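PDB 4ZEJ: metallo-beta-lactamase from Pseudomonas stutzeri, which probably hydrolyses beta-lactam antibiotics to substituted beta-amino acids, using zinc ions as cofactor. Local coordinates for residues 48-53 against 81-86. Numbering follows the deposited sequence.
Sequences TPWSDR and RTAGIK
Thr48 is held by two hydrogen bonds, its backbone N to Arg81 O and its OG1 to Gly84 N in the turn that follows. Thr48 N donates to Arg81 O at 3.1 Å; the N-H...O angle of 167° is straight, yet the donor stands 52° above the carbonyl plane. That same oxygen also bonds to Ser74 OG. Gly84 N donates to Thr48 OG1 at 3.0 Å, and the hydroxyl donates a hydrogen bond to Pro49 O, 2.8 Å from Thr48 OG1, so it is acceptor and donor at once and its rotation is fixed. A chi1 of 74° sets OG1 between the backbone N and carbonyl carbon, within reach of both partners. Ala83 N lies 3.2 Å from Thr48 OG1, but its poor angle excludes a bond.

The Ala83 methyl packs on backbone, CB lying 3.6 Å from both Pro49 O and Trp50 C, with a looser, oblique approach to the indole at Trp50 CD1, 4.4 Å away. At the exposed end one water donates to both Asp52 OD2 and Ala83 O, bridging them.

In this metallo-beta-lactamase fold, the loop from strand 42-46 into helix 52-64, which Ser51 N-caps, is thus tied to Arg81 and the type I turn Thr82-Ile85 leading into helix 85-90. The Arg81 side chain, salt-bridged to Asp47, lies beside the zinc ligands His76, Asp80 and Cys157, while Trp50 packs on strands 15-24 and 30-39.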
loop_
_atom_site.group_PDB
_atom_site.type_symbol
_atom_site.label_atom_id
_atom_site.label_comp_id
_atom_site.label_asym_id
_atom_site.label_seq_id
_atom_site.Cartn_x
_atom_site.Cartn_y
_atom_site.Cartn_z
ATOM N N THR A 48 -4.156 -3.578 3.855
ATOM C CA THR A 48 -4.436 -4.512 4.913
ATOM C C THR A 48 -3.238 -5.427 5.125
ATOM O O THR A 48 -2.407 -5.595 4.217
ATOM C CB THR A 48 -5.683 -5.381 4.651
ATOM O OG1 THR A 48 -5.411 -6.378 3.658
ATOM C CG2 THR A 48 -6.872 -4.535 4.232
ATOM N N PRO A 49 -3.151 -6.034 6.317
ATOM C CA PRO A 49 -2.262 -7.179 6.471
ATOM C C PRO A 49 -2.658 -8.313 5.542
ATOM O O PRO A 49 -3.732 -8.292 4.937
ATOM C CB PRO A 49 -2.445 -7.569 7.932
ATOM C CG PRO A 49 -2.843 -6.298 8.599
ATOM C CD PRO A 49 -3.747 -5.644 7.602
ATOM N N TRP A 50 -1.793 -9.308 5.454
ATOM C CA TRP A 50 -1.911 -10.371 4.468
ATOM C C TRP A 50 -2.746 -11.553 4.957
ATOM O O TRP A 50 -2.726 -12.597 4.327
ATOM C CB TRP A 50 -0.499 -10.821 4.074
ATOM C CG TRP A 50 -0.322 -11.377 2.688
ATOM C CD1 TRP A 50 -1.267 -11.977 1.878
ATOM C CD2 TRP A 50 0.903 -11.430 1.970
ATOM N NE1 TRP A 50 -0.689 -12.372 0.692
ATOM C CE2 TRP A 50 0.642 -12.055 0.725
ATOM C CE3 TRP A 50 2.212 -11.009 2.257
ATOM C CZ2 TRP A 50 1.633 -12.268 -0.219
ATOM C CZ3 TRP A 50 3.194 -11.226 1.318
ATOM C CH2 TRP A 50 2.901 -11.842 0.086
ATOM N N SER A 51 -3.466 -11.401 6.072
ATOM C CA SER A 51 -4.374 -12.437 6.573
ATOM C C SER A 51 -5.445 -11.847 7.479
ATOM O O SER A 51 -5.304 -10.736 7.999
ATOM C CB SER A 51 -3.611 -13.482 7.384
ATOM O OG SER A 51 -3.171 -12.939 8.623
ATOM N N ASP A 52 -6.511 -12.609 7.677
ATOM C CA ASP A 52 -7.557 -12.237 8.645
ATOM C C ASP A 52 -7.071 -12.106 10.068
ATOM O O ASP A 52 -7.444 -11.157 10.766
ATOM C CB ASP A 52 -8.690 -13.255 8.615
ATOM C CG ASP A 52 -9.649 -12.996 7.512
ATOM O OD1 ASP A 52 -10.770 -13.525 7.581
ATOM O OD2 ASP A 52 -9.288 -12.242 6.587
ATOM N N ARG A 53 -6.267 -13.073 10.494
ATOM C CA ARG A 53 -5.661 -13.075 11.820
ATOM C C ARG A 53 -4.940 -11.757 12.070
ATOM O O ARG A 53 -5.139 -11.107 13.094
ATOM C CB ARG A 53 -4.665 -14.241 11.935
ATOM C CG ARG A 53 -4.025 -14.448 13.310
ATOM C CD ARG A 53 -2.807 -15.364 13.184
ATOM N NE ARG A 53 -2.137 -15.650 14.460
ATOM C CZ ARG A 53 -2.387 -16.686 15.271
ATOM N NH1 ARG A 53 -3.329 -17.592 14.993
ATOM N NH2 ARG A 53 -1.684 -16.820 16.397
ATOM N N ARG A 81 -2.292 -6.613 -0.402
ATOM C CA ARG A 81 -2.905 -5.300 -0.143
ATOM C C ARG A 81 -4.366 -5.347 0.351
ATOM O O ARG A 81 -4.850 -4.380 0.947
ATOM C CB ARG A 81 -2.924 -4.486 -1.440
ATOM C CG ARG A 81 -1.647 -4.392 -2.252
ATOM C CD ARG A 81 -0.576 -3.573 -1.557
ATOM N NE ARG A 81 0.425 -4.412 -0.939
ATOM C CZ ARG A 81 1.292 -4.034 -0.002
ATOM N NH1 ARG A 81 1.304 -2.797 0.516
ATOM N NH2 ARG A 81 2.160 -4.927 0.435
ATOM N N THR A 82 -5.070 -6.423 0.016
ATOM C CA THR A 82 -6.524 -6.526 0.117
ATOM C C THR A 82 -7.036 -7.726 0.926
ATOM O O THR A 82 -8.242 -7.839 1.112
ATOM C CB THR A 82 -7.154 -6.644 -1.290
ATOM O OG1 THR A 82 -6.632 -7.808 -1.947
ATOM C CG2 THR A 82 -6.904 -5.400 -2.108
ATOM N N ALA A 83 -6.155 -8.594 1.429
ATOM C CA ALA A 83 -6.583 -9.823 2.137
ATOM C C ALA A 83 -7.627 -9.572 3.233
ATOM O O ALA A 83 -8.538 -10.377 3.424
ATOM C CB ALA A 83 -5.381 -10.561 2.735
ATOM N N GLY A 84 -7.481 -8.473 3.958
ATOM C CA GLY A 84 -8.377 -8.143 5.071
ATOM C C GLY A 84 -9.641 -7.370 4.749
ATOM O O GLY A 84 -10.402 -7.040 5.668
ATOM N N ILE A 85 -9.899 -7.073 3.475
ATOM C CA ILE A 85 -11.088 -6.299 3.104
ATOM C C ILE A 85 -12.393 -6.973 3.549
ATOM O O ILE A 85 -13.284 -6.302 4.076
ATOM C CB ILE A 85 -11.123 -5.956 1.581
ATOM C CG1 ILE A 85 -10.086 -4.861 1.284
ATOM C CG2 ILE A 85 -12.515 -5.501 1.145
ATOM C CD1 ILE A 85 -9.997 -4.444 -0.173
ATOM N N LYS A 86 -12.520 -8.277 3.316
ATOM C CA LYS A 86 -13.729 -9.006 3.726
ATOM C C LYS A 86 -13.943 -8.919 5.242
ATOM O O LYS A 86 -15.060 -8.610 5.704
ATOM C CB LYS A 86 -13.663 -10.461 3.262
ATOM C CG LYS A 86 -14.826 -11.310 3.722
ATOM C CD LYS A 86 -14.806 -12.656 3.039
ATOM C CE LYS A 86 -15.853 -13.574 3.629
ATOM N NZ LYS A 86 -17.229 -13.035 3.460
HETATM O O HOH W 1 -10.700 -10.751 5.018
#